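Local coordinates for protein ofchtiv-allosamidin (Ostrinia furnacalis, PDB 6JMB) that probably hydrolyses chitin as a group IV insect chitinase of glycoside hydrolase family 18, and is held here in complex with the inhibitor allosamidin, at residues D3-Y9 with L339-W345; H35-I41 with L76-V82. All coordinates share one frame; numbering follows the deposited sequence. Where two conformers were deposited one is given.

Contact 1. Residues D3-Y9 with L339-W345; sequences DKIVVCY and LRGIMLW. With AMI (allosamizoline), chain C; NAA (2-acetamido-2-deoxy-beta-D-allopyranose), chain B.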
loop_
_atom_site.group_PDB
_atom_site.type_symbol
_atom_site.label_atom_id
_atom_site.label_comp_id
_atom_site.label_asym_id
_atom_site.label_seq_id
_atom_site.Cartn_x
_atom_site.Cartn_y
_atom_site.Cartn_z
ATOM N N ASP A 3 -1.749 -15.349 -14.574
ATOM C CA ASP A 3 -1.861 -13.935 -14.909
ATOM C C ASP A 3 -2.233 -13.046 -13.721
ATOM O O ASP A 3 -1.746 -11.922 -13.626
ATOM C CB ASP A 3 -2.842 -13.717 -16.061
ATOM C CG ASP A 3 -3.184 -12.254 -16.264
ATOM O OD1 ASP A 3 -2.368 -11.518 -16.863
ATOM O OD2 ASP A 3 -4.269 -11.840 -15.805
ATOM N N LYS A 4 -3.095 -13.531 -12.826
ATOM C CA LYS A 4 -3.363 -12.793 -11.595
ATOM C C LYS A 4 -2.084 -12.696 -10.775
ATOM O O LYS A 4 -1.300 -13.647 -10.698
ATOM C CB LYS A 4 -4.431 -13.504 -10.761
ATOM C CG LYS A 4 -5.814 -13.600 -11.400
ATOM C CD LYS A 4 -6.304 -12.262 -11.916
ATOM C CE LYS A 4 -7.771 -12.330 -12.314
ATOM N NZ LYS A 4 -8.089 -11.328 -13.363
ATOM N N ILE A 5 -1.862 -11.533 -10.161
ATOM C CA ILE A 5 -0.646 -11.307 -9.392
ATOM C C ILE A 5 -0.985 -10.869 -7.973
ATOM O O ILE A 5 -2.072 -10.359 -7.686
ATOM C CB ILE A 5 0.329 -10.312 -10.067
ATOM C CG1 ILE A 5 -0.287 -8.915 -10.171
ATOM C CG2 ILE A 5 0.772 -10.837 -11.438
ATOM C CD1 ILE A 5 0.669 -7.882 -10.750
ATOM N N VAL A 6 -0.035 -11.106 -7.075
ATOM C CA VAL A 6 -0.132 -10.707 -5.679
ATOM C C VAL A 6 1.137 -9.922 -5.379
ATOM O O VAL A 6 2.234 -10.492 -5.364
ATOM C CB VAL A 6 -0.268 -11.915 -4.741
ATOM C CG1 VAL A 6 -0.312 -11.462 -3.299
ATOM C CG2 VAL A 6 -1.523 -12.705 -5.077
ATOM N N VAL A 7 0.994 -8.621 -5.163
ATOM C CA VAL A 7 2.127 -7.715 -4.984
ATOM C C VAL A 7 2.251 -7.425 -3.493
ATOM O O VAL A 7 1.413 -6.719 -2.915
ATOM C CB VAL A 7 1.941 -6.428 -5.802
ATOM C CG1 VAL A 7 3.127 -5.483 -5.608
ATOM C CG2 VAL A 7 1.751 -6.758 -7.280
ATOM N N CYS A 8 3.286 -7.973 -2.860
ATOM C CA CYS A 8 3.479 -7.860 -1.419
ATOM C C CYS A 8 4.536 -6.807 -1.129
ATOM O O CYS A 8 5.701 -6.995 -1.487
ATOM C CB CYS A 8 3.986 -9.181 -0.848
ATOM S SG CYS A 8 2.863 -10.576 -1.005
ATOM N N TYR A 9 4.152 -5.746 -0.427
ATOM C CA TYR A 9 5.132 -4.790 0.077
ATOM C C TYR A 9 5.630 -5.217 1.448
ATOM O O TYR A 9 4.860 -5.713 2.280
ATOM C CB TYR A 9 4.516 -3.400 0.195
ATOM C CG TYR A 9 4.407 -2.670 -1.113
ATOM C CD1 TYR A 9 3.319 -2.854 -1.951
ATOM C CD2 TYR A 9 5.401 -1.785 -1.508
ATOM C CE1 TYR A 9 3.232 -2.174 -3.144
ATOM C CE2 TYR A 9 5.319 -1.100 -2.703
ATOM C CZ TYR A 9 4.221 -1.289 -3.509
ATOM O OH TYR A 9 4.106 -0.602 -4.703
ATOM N N LEU A 339 -9.576 -7.418 -12.612
ATOM C CA LEU A 339 -8.368 -6.668 -12.309
ATOM C C LEU A 339 -7.156 -7.594 -12.329
ATOM O O LEU A 339 -7.262 -8.809 -12.143
ATOM C CB LEU A 339 -8.497 -5.982 -10.950
ATOM C CG LEU A 339 -9.687 -5.038 -10.784
ATOM C CD1 LEU A 339 -9.595 -4.300 -9.451
ATOM C CD2 LEU A 339 -9.771 -4.056 -11.960
ATOM N N ARG A 340 -5.983 -6.994 -12.555
ATOM C CA ARG A 340 -4.758 -7.769 -12.708
ATOM C C ARG A 340 -4.373 -8.502 -11.427
ATOM O O ARG A 340 -3.727 -9.554 -11.483
ATOM C CB ARG A 340 -3.631 -6.848 -13.159
ATOM C CG ARG A 340 -2.284 -7.532 -13.307
ATOM C CD ARG A 340 -2.349 -8.619 -14.377
ATOM N NE ARG A 340 -1.070 -9.301 -14.554
ATOM C CZ ARG A 340 0.005 -8.748 -15.109
ATOM N NH1 ARG A 340 -0.036 -7.495 -15.549
ATOM N NH2 ARG A 340 1.122 -9.450 -15.228
ATOM N N GLY A 341 -4.749 -7.977 -10.269
ATOM C CA GLY A 341 -4.446 -8.682 -9.043
ATOM C C GLY A 341 -4.635 -7.791 -7.838
ATOM O O GLY A 341 -5.370 -6.798 -7.882
ATOM N N ILE A 342 -3.945 -8.170 -6.771
ATOM C CA ILE A 342 -4.075 -7.541 -5.463
ATOM C C ILE A 342 -2.696 -7.101 -5.003
ATOM O O ILE A 342 -1.714 -7.845 -5.132
ATOM C CB ILE A 342 -4.691 -8.516 -4.435
ATOM C CG1 ILE A 342 -6.105 -8.916 -4.860
ATOM C CG2 ILE A 342 -4.701 -7.915 -3.027
ATOM C CD1 ILE A 342 -7.089 -7.770 -4.893
ATOM N N MET A 343 -2.622 -5.875 -4.496
ATOM C CA MET A 343 -1.430 -5.332 -3.866
ATOM C C MET A 343 -1.739 -5.167 -2.384
ATOM O O MET A 343 -2.874 -4.846 -2.020
ATOM C CB MET A 343 -1.113 -3.960 -4.485
ATOM C CG MET A 343 0.023 -3.205 -3.841
ATOM S SD MET A 343 0.315 -1.602 -4.634
ATOM C CE MET A 343 -0.996 -0.591 -3.948
ATOM N N LEU A 344 -0.752 -5.402 -1.521
ATOM C CA LEU A 344 -0.987 -5.279 -0.093
ATOM C C LEU A 344 0.081 -4.437 0.583
ATOM O O LEU A 344 1.278 -4.614 0.348
ATOM C CB LEU A 344 -1.086 -6.651 0.589
ATOM C CG LEU A 344 0.160 -7.510 0.423
ATOM C CD1 LEU A 344 0.543 -8.197 1.728
ATOM C CD2 LEU A 344 -0.066 -8.555 -0.668
ATOM N N TRP A 345 -0.365 -3.525 1.434
ATOM C CA TRP A 345 0.503 -2.855 2.395
ATOM C C TRP A 345 0.035 -3.300 3.771
ATOM O O TRP A 345 -1.069 -2.931 4.191
ATOM C CB TRP A 345 0.387 -1.332 2.291
ATOM C CG TRP A 345 1.385 -0.710 3.203
ATOM C CD1 TRP A 345 1.217 -0.407 4.533
ATOM C CD2 TRP A 345 2.746 -0.406 2.888
ATOM N NE1 TRP A 345 2.395 0.093 5.053
ATOM C CE2 TRP A 345 3.345 0.098 4.066
ATOM C CE3 TRP A 345 3.518 -0.502 1.727
ATOM C CZ2 TRP A 345 4.679 0.505 4.107
ATOM C CZ3 TRP A 345 4.840 -0.096 1.771
ATOM C CH2 TRP A 345 5.404 0.404 2.952
HETATM C C1 AMI C . 1.472 3.530 1.693
HETATM C C2 AMI C . 2.827 4.282 1.376
HETATM C C3 AMI C . 3.637 4.062 2.554
HETATM C C4 AMI C . 2.598 3.976 3.745
HETATM C C5 AMI C . 1.606 3.079 3.173
HETATM C C6 AMI C . 0.227 3.113 3.929
HETATM C C7 AMI C . 2.538 2.579 -0.005
HETATM C C8 AMI C . 3.912 1.914 -2.042
HETATM C C9 AMI C . 1.878 0.514 -1.358
HETATM N N2 AMI C . 3.304 3.714 0.299
HETATM N N7 AMI C . 2.781 1.675 -1.136
HETATM O O3 AMI C . 4.602 5.103 2.705
HETATM O O4 AMI C . 3.092 3.369 4.932
HETATM O O6 AMI C . -0.219 4.452 3.988
HETATM O O7 AMI C . 1.490 2.364 0.840
HETATM C C1 NAA B . 3.765 4.248 5.779
HETATM C C2 NAA B . 3.815 3.658 7.180
HETATM C C3 NAA B . 4.666 4.450 8.099
HETATM C C4 NAA B . 6.065 4.610 7.535
HETATM C C5 NAA B . 5.979 5.228 6.146
HETATM C C6 NAA B . 7.314 5.371 5.481
HETATM C C7 NAA B . 1.722 2.327 7.818
HETATM C C8 NAA B . 0.245 2.332 8.226
HETATM N N2 NAA B . 2.377 3.643 7.617
HETATM O O3 NAA B . 4.030 5.752 8.283
HETATM O O4 NAA B . 6.890 5.473 8.344
HETATM O O5 NAA B . 5.167 4.361 5.295
HETATM O O6 NAA B . 7.106 6.026 4.249
HETATM O O7 NAA B . 2.326 1.332 7.681
#
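Trp345 and Tyr9 meet at an oblique angle, their ring planes 45° apart, with Trp345 CE3 3.4 Å from Tyr9 CB. The indole, carried with CG anti to the backbone N (chi1 -175°), lays one face over allosamizoline near C5. At its edge, Trp345 NE1 donates to the acetyl oxygen O7 of the neighbouring N-acetylallosamine (NAA) at 2.9 Å. One face of the Tyr9 ring lies against the dimethylamino group of allosamizoline, and its hydroxyl is hydrogen-bonded to Asp122. Met343 approaches that ring from the edge in a Met-aromatic contact, SD lying 3.3 Å from Tyr9 CE1.

Behind the pocket, strands 5-9 and 341-345, the first and last of the TIM barrel of family 18, run parallel and close it through regular backbone bonds such as Val7 N to Ile342 O (2.8 Å). On the face turned to helix 362-373, Leu344 CD2 reaches Cys8 SG at 3.6 Å; that sulfur forms a disulfide with Cys33. At the far end the Arg340 guanidinium, held in plane with Asp3 O by an NE bond of 2.9 Å, lies with one face against Ile5, and Lys4 NZ bonds Leu339 O.

Contact 2. Residues H35-I41 with L76-V82; sequences HLVYAFI and LKTLVAV. With AMI (allosamizoline), chain C.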
loop_
_atom_site.group_PDB
_atom_site.type_symbol
_atom_site.label_atom_id
_atom_site.label_comp_id
_atom_site.label_asym_id
_atom_site.label_seq_id
_atom_site.Cartn_x
_atom_site.Cartn_y
_atom_site.Cartn_z
ATOM N N HIS A 35 5.048 -10.972 -6.587
ATOM C CA HIS A 35 5.959 -9.842 -6.610
ATOM C C HIS A 35 6.148 -9.393 -5.174
ATOM O O HIS A 35 5.167 -9.242 -4.439
ATOM C CB HIS A 35 5.370 -8.696 -7.438
ATOM C CG HIS A 35 5.164 -9.049 -8.878
ATOM N ND1 HIS A 35 4.217 -9.961 -9.292
ATOM C CD2 HIS A 35 5.794 -8.624 -9.997
ATOM C CE1 HIS A 35 4.274 -10.083 -10.606
ATOM N NE2 HIS A 35 5.224 -9.285 -11.059
ATOM N N LEU A 36 7.397 -9.236 -4.758
ATOM C CA LEU A 36 7.727 -8.798 -3.408
ATOM C C LEU A 36 8.536 -7.517 -3.519
ATOM O O LEU A 36 9.488 -7.452 -4.304
ATOM C CB LEU A 36 8.509 -9.884 -2.653
ATOM C CG LEU A 36 7.623 -10.734 -1.732
ATOM C CD1 LEU A 36 8.218 -12.113 -1.475
ATOM C CD2 LEU A 36 7.417 -9.989 -0.414
ATOM N N VAL A 37 8.145 -6.491 -2.766
ATOM C CA VAL A 37 8.681 -5.144 -2.946
ATOM C C VAL A 37 9.349 -4.678 -1.656
ATOM O O VAL A 37 8.715 -4.646 -0.596
ATOM C CB VAL A 37 7.596 -4.155 -3.397
ATOM C CG1 VAL A 37 8.235 -2.840 -3.791
ATOM C CG2 VAL A 37 6.794 -4.735 -4.563
ATOM N N TYR A 38 10.625 -4.295 -1.757
ATOM C CA TYR A 38 11.420 -3.824 -0.624
ATOM C C TYR A 38 11.170 -2.331 -0.430
ATOM O O TYR A 38 11.583 -1.513 -1.258
ATOM C CB TYR A 38 12.893 -4.075 -0.938
ATOM C CG TYR A 38 13.871 -3.910 0.211
ATOM C CD1 TYR A 38 14.260 -2.650 0.675
ATOM C CD2 TYR A 38 14.444 -5.025 0.795
ATOM C CE1 TYR A 38 15.167 -2.520 1.728
ATOM C CE2 TYR A 38 15.356 -4.907 1.837
ATOM C CZ TYR A 38 15.711 -3.659 2.294
ATOM O OH TYR A 38 16.612 -3.563 3.330
ATOM N N ALA A 39 10.521 -1.961 0.667
ATOM C CA ALA A 39 10.241 -0.558 0.962
ATOM C C ALA A 39 11.133 -0.116 2.114
ATOM O O ALA A 39 11.175 -0.795 3.142
ATOM C CB ALA A 39 8.776 -0.401 1.379
ATOM N N PHE A 40 11.850 1.008 1.974
ATOM C CA PHE A 40 11.937 1.892 0.809
ATOM C C PHE A 40 13.395 2.299 0.625
ATOM O O PHE A 40 14.161 2.355 1.606
ATOM C CB PHE A 40 11.189 3.207 1.064
ATOM C CG PHE A 40 9.698 3.097 0.994
ATOM C CD1 PHE A 40 9.069 2.906 -0.214
ATOM C CD2 PHE A 40 8.926 3.237 2.137
ATOM C CE1 PHE A 40 7.689 2.821 -0.288
ATOM C CE2 PHE A 40 7.543 3.156 2.076
ATOM C CZ PHE A 40 6.925 2.944 0.858
ATOM N N ILE A 41 13.765 2.626 -0.605
ATOM C CA ILE A 41 14.929 3.453 -0.867
ATOM C C ILE A 41 14.462 4.882 -1.116
ATOM O O ILE A 41 13.268 5.160 -1.229
ATOM C CB ILE A 41 15.794 2.921 -2.037
ATOM C CG1 ILE A 41 15.011 2.942 -3.354
ATOM C CG2 ILE A 41 16.334 1.532 -1.715
ATOM C CD1 ILE A 41 15.880 2.658 -4.580
ATOM N N LEU A 76 9.511 -15.901 -8.374
ATOM C CA LEU A 76 9.218 -14.660 -7.673
ATOM C C LEU A 76 9.953 -13.494 -8.320
ATOM O O LEU A 76 11.116 -13.610 -8.716
ATOM C CB LEU A 76 9.678 -14.791 -6.222
ATOM C CG LEU A 76 9.523 -13.569 -5.316
ATOM C CD1 LEU A 76 8.052 -13.308 -5.033
ATOM C CD2 LEU A 76 10.295 -13.779 -4.020
ATOM N N LYS A 77 9.265 -12.363 -8.431
ATOM C CA LYS A 77 9.887 -11.112 -8.845
ATOM C C LYS A 77 10.076 -10.256 -7.600
ATOM O O LYS A 77 9.145 -10.113 -6.803
ATOM C CB LYS A 77 9.022 -10.384 -9.872
ATOM C CG LYS A 77 8.811 -11.164 -11.173
ATOM C CD LYS A 77 10.138 -11.467 -11.850
ATOM C CE LYS A 77 9.944 -12.038 -13.243
ATOM N NZ LYS A 77 11.232 -12.099 -13.991
ATOM N N THR A 78 11.281 -9.710 -7.422
ATOM C CA THR A 78 11.612 -8.896 -6.259
ATOM C C THR A 78 11.998 -7.501 -6.730
ATOM O O THR A 78 13.030 -7.327 -7.382
ATOM C CB THR A 78 12.762 -9.507 -5.452
ATOM O OG1 THR A 78 13.922 -9.639 -6.283
ATOM C CG2 THR A 78 12.378 -10.864 -4.890
ATOM N N LEU A 79 11.200 -6.506 -6.356
ATOM C CA LEU A 79 11.398 -5.118 -6.739
ATOM C C LEU A 79 11.840 -4.302 -5.537
ATOM O O LEU A 79 11.623 -4.680 -4.387
ATOM C CB LEU A 79 10.102 -4.512 -7.285
ATOM C CG LEU A 79 9.334 -5.280 -8.364
ATOM C CD1 LEU A 79 8.189 -4.418 -8.876
ATOM C CD2 LEU A 79 10.248 -5.695 -9.501
ATOM N N VAL A 80 12.438 -3.151 -5.816
ATOM C CA VAL A 80 12.765 -2.174 -4.786
ATOM C C VAL A 80 11.878 -0.952 -5.017
ATOM O O VAL A 80 11.667 -0.532 -6.165
ATOM C CB VAL A 80 14.270 -1.838 -4.777
ATOM C CG1 VAL A 80 14.711 -1.095 -6.059
ATOM C CG2 VAL A 80 14.645 -1.055 -3.534
ATOM N N ALA A 81 11.308 -0.425 -3.937
ATOM C CA ALA A 81 10.414 0.727 -4.013
ATOM C C ALA A 81 11.136 1.989 -3.562
ATOM O O ALA A 81 11.748 2.014 -2.489
ATOM C CB ALA A 81 9.171 0.515 -3.145
ATOM N N VAL A 82 11.063 3.035 -4.384
ATOM C CA VAL A 82 11.632 4.336 -4.051
ATOM C C VAL A 82 10.503 5.276 -3.653
ATOM O O VAL A 82 9.454 5.320 -4.310
ATOM C CB VAL A 82 12.459 4.901 -5.222
ATOM C CG1 VAL A 82 11.586 5.156 -6.465
ATOM C CG2 VAL A 82 13.211 6.161 -4.798
HETATM C C1 AMI C . 1.472 3.530 1.693
HETATM C C2 AMI C . 2.827 4.282 1.376
HETATM C C3 AMI C . 3.637 4.062 2.554
HETATM C C4 AMI C . 2.598 3.976 3.745
HETATM C C5 AMI C . 1.606 3.079 3.173
HETATM C C6 AMI C . 0.227 3.113 3.929
HETATM C C7 AMI C . 2.538 2.579 -0.005
HETATM C C8 AMI C . 3.912 1.914 -2.042
HETATM C C9 AMI C . 1.878 0.514 -1.358
HETATM N N2 AMI C . 3.304 3.714 0.299
HETATM N N7 AMI C . 2.781 1.675 -1.136
HETATM O O3 AMI C . 4.602 5.103 2.705
HETATM O O4 AMI C . 3.092 3.369 4.932
HETATM O O6 AMI C . -0.219 4.452 3.988
HETATM O O7 AMI C . 1.490 2.364 0.840
#
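Val37 and Ala81 interlock on the inner side of two neighbouring parallel strands of the TIM barrel, 35-41 and 77-82, whose directions differ by 27°. The small methyl of Ala81 forms a shallow seat, and Val37 CG1 settles into it at 3.5 Å from Ala81 CB, its branch set anti to the backbone N (chi1 -171°). The Phe40 ring borders the same methyl, with CD1 3.8 Å from Ala81 CB.

A cis peptide bond precedes Phe40, and the strand pairing shifts there: Ile41 rather than Phe40 sits beside Val82, and Ile41 N donates to Ala81 O at 2.8 Å. The Phe40 ring lies with one face over the methyl of Ala39, turns an edge to Ala81 O and reaches toward the inhibitor, CE2 standing 3.6 Å from O3 of allosamizoline. With the ring cut back to an alanine here, a gap is likely to open beside allosamizoline and above the Ala39 methyl, and the pocket would probably lose part of its aromatic wall.

On the outer side, beneath helix 62-67, the fit is between branched chains. Ile41 is the bump: CG2 presses on Val80 CG2 at 3.6 Å while CG1 nestles against Val82 CB, so that the isoleucine fills the notch between the two valines. Tyr38 instead swings its ring away from strand 77-82 toward Phe63 and Phe66, its hydroxyl bonded to Asp57 and Asn62.

At the start of the strands, Leu36 CD1 slots against both methyls of Leu76. Before the exposed lysine chain leads away, the His35 imidazole runs alongside the first carbons of Lys77, with His35 CD2 3.7 Å from Lys77 CB.

How the contacts relate
Both strands of contact 2 fall in the part of the chain between the two strands of contact 1, and the centres of the contacts lie 13 Å apart. Strand 5-11 belongs to contact 1 and strand 35-43 to contact 2; being neighbours in the barrel, they join the two directly. Cys8 N lies 2.8 Å from His35 O, and Cys8 O 2.8 Å from Val37 N, both probable hydrogen bonds. Side chains continue the join on both faces: Cys8 CB packs on Leu36 CD2 at 3.6 Å, and Tyr9 CE2 on Val37 CG1 at 3.6 Å. At their C-terminal ends both contacts reach the same allosamizoline, which is also hydrogen-bonded to Asp194 and Trp85.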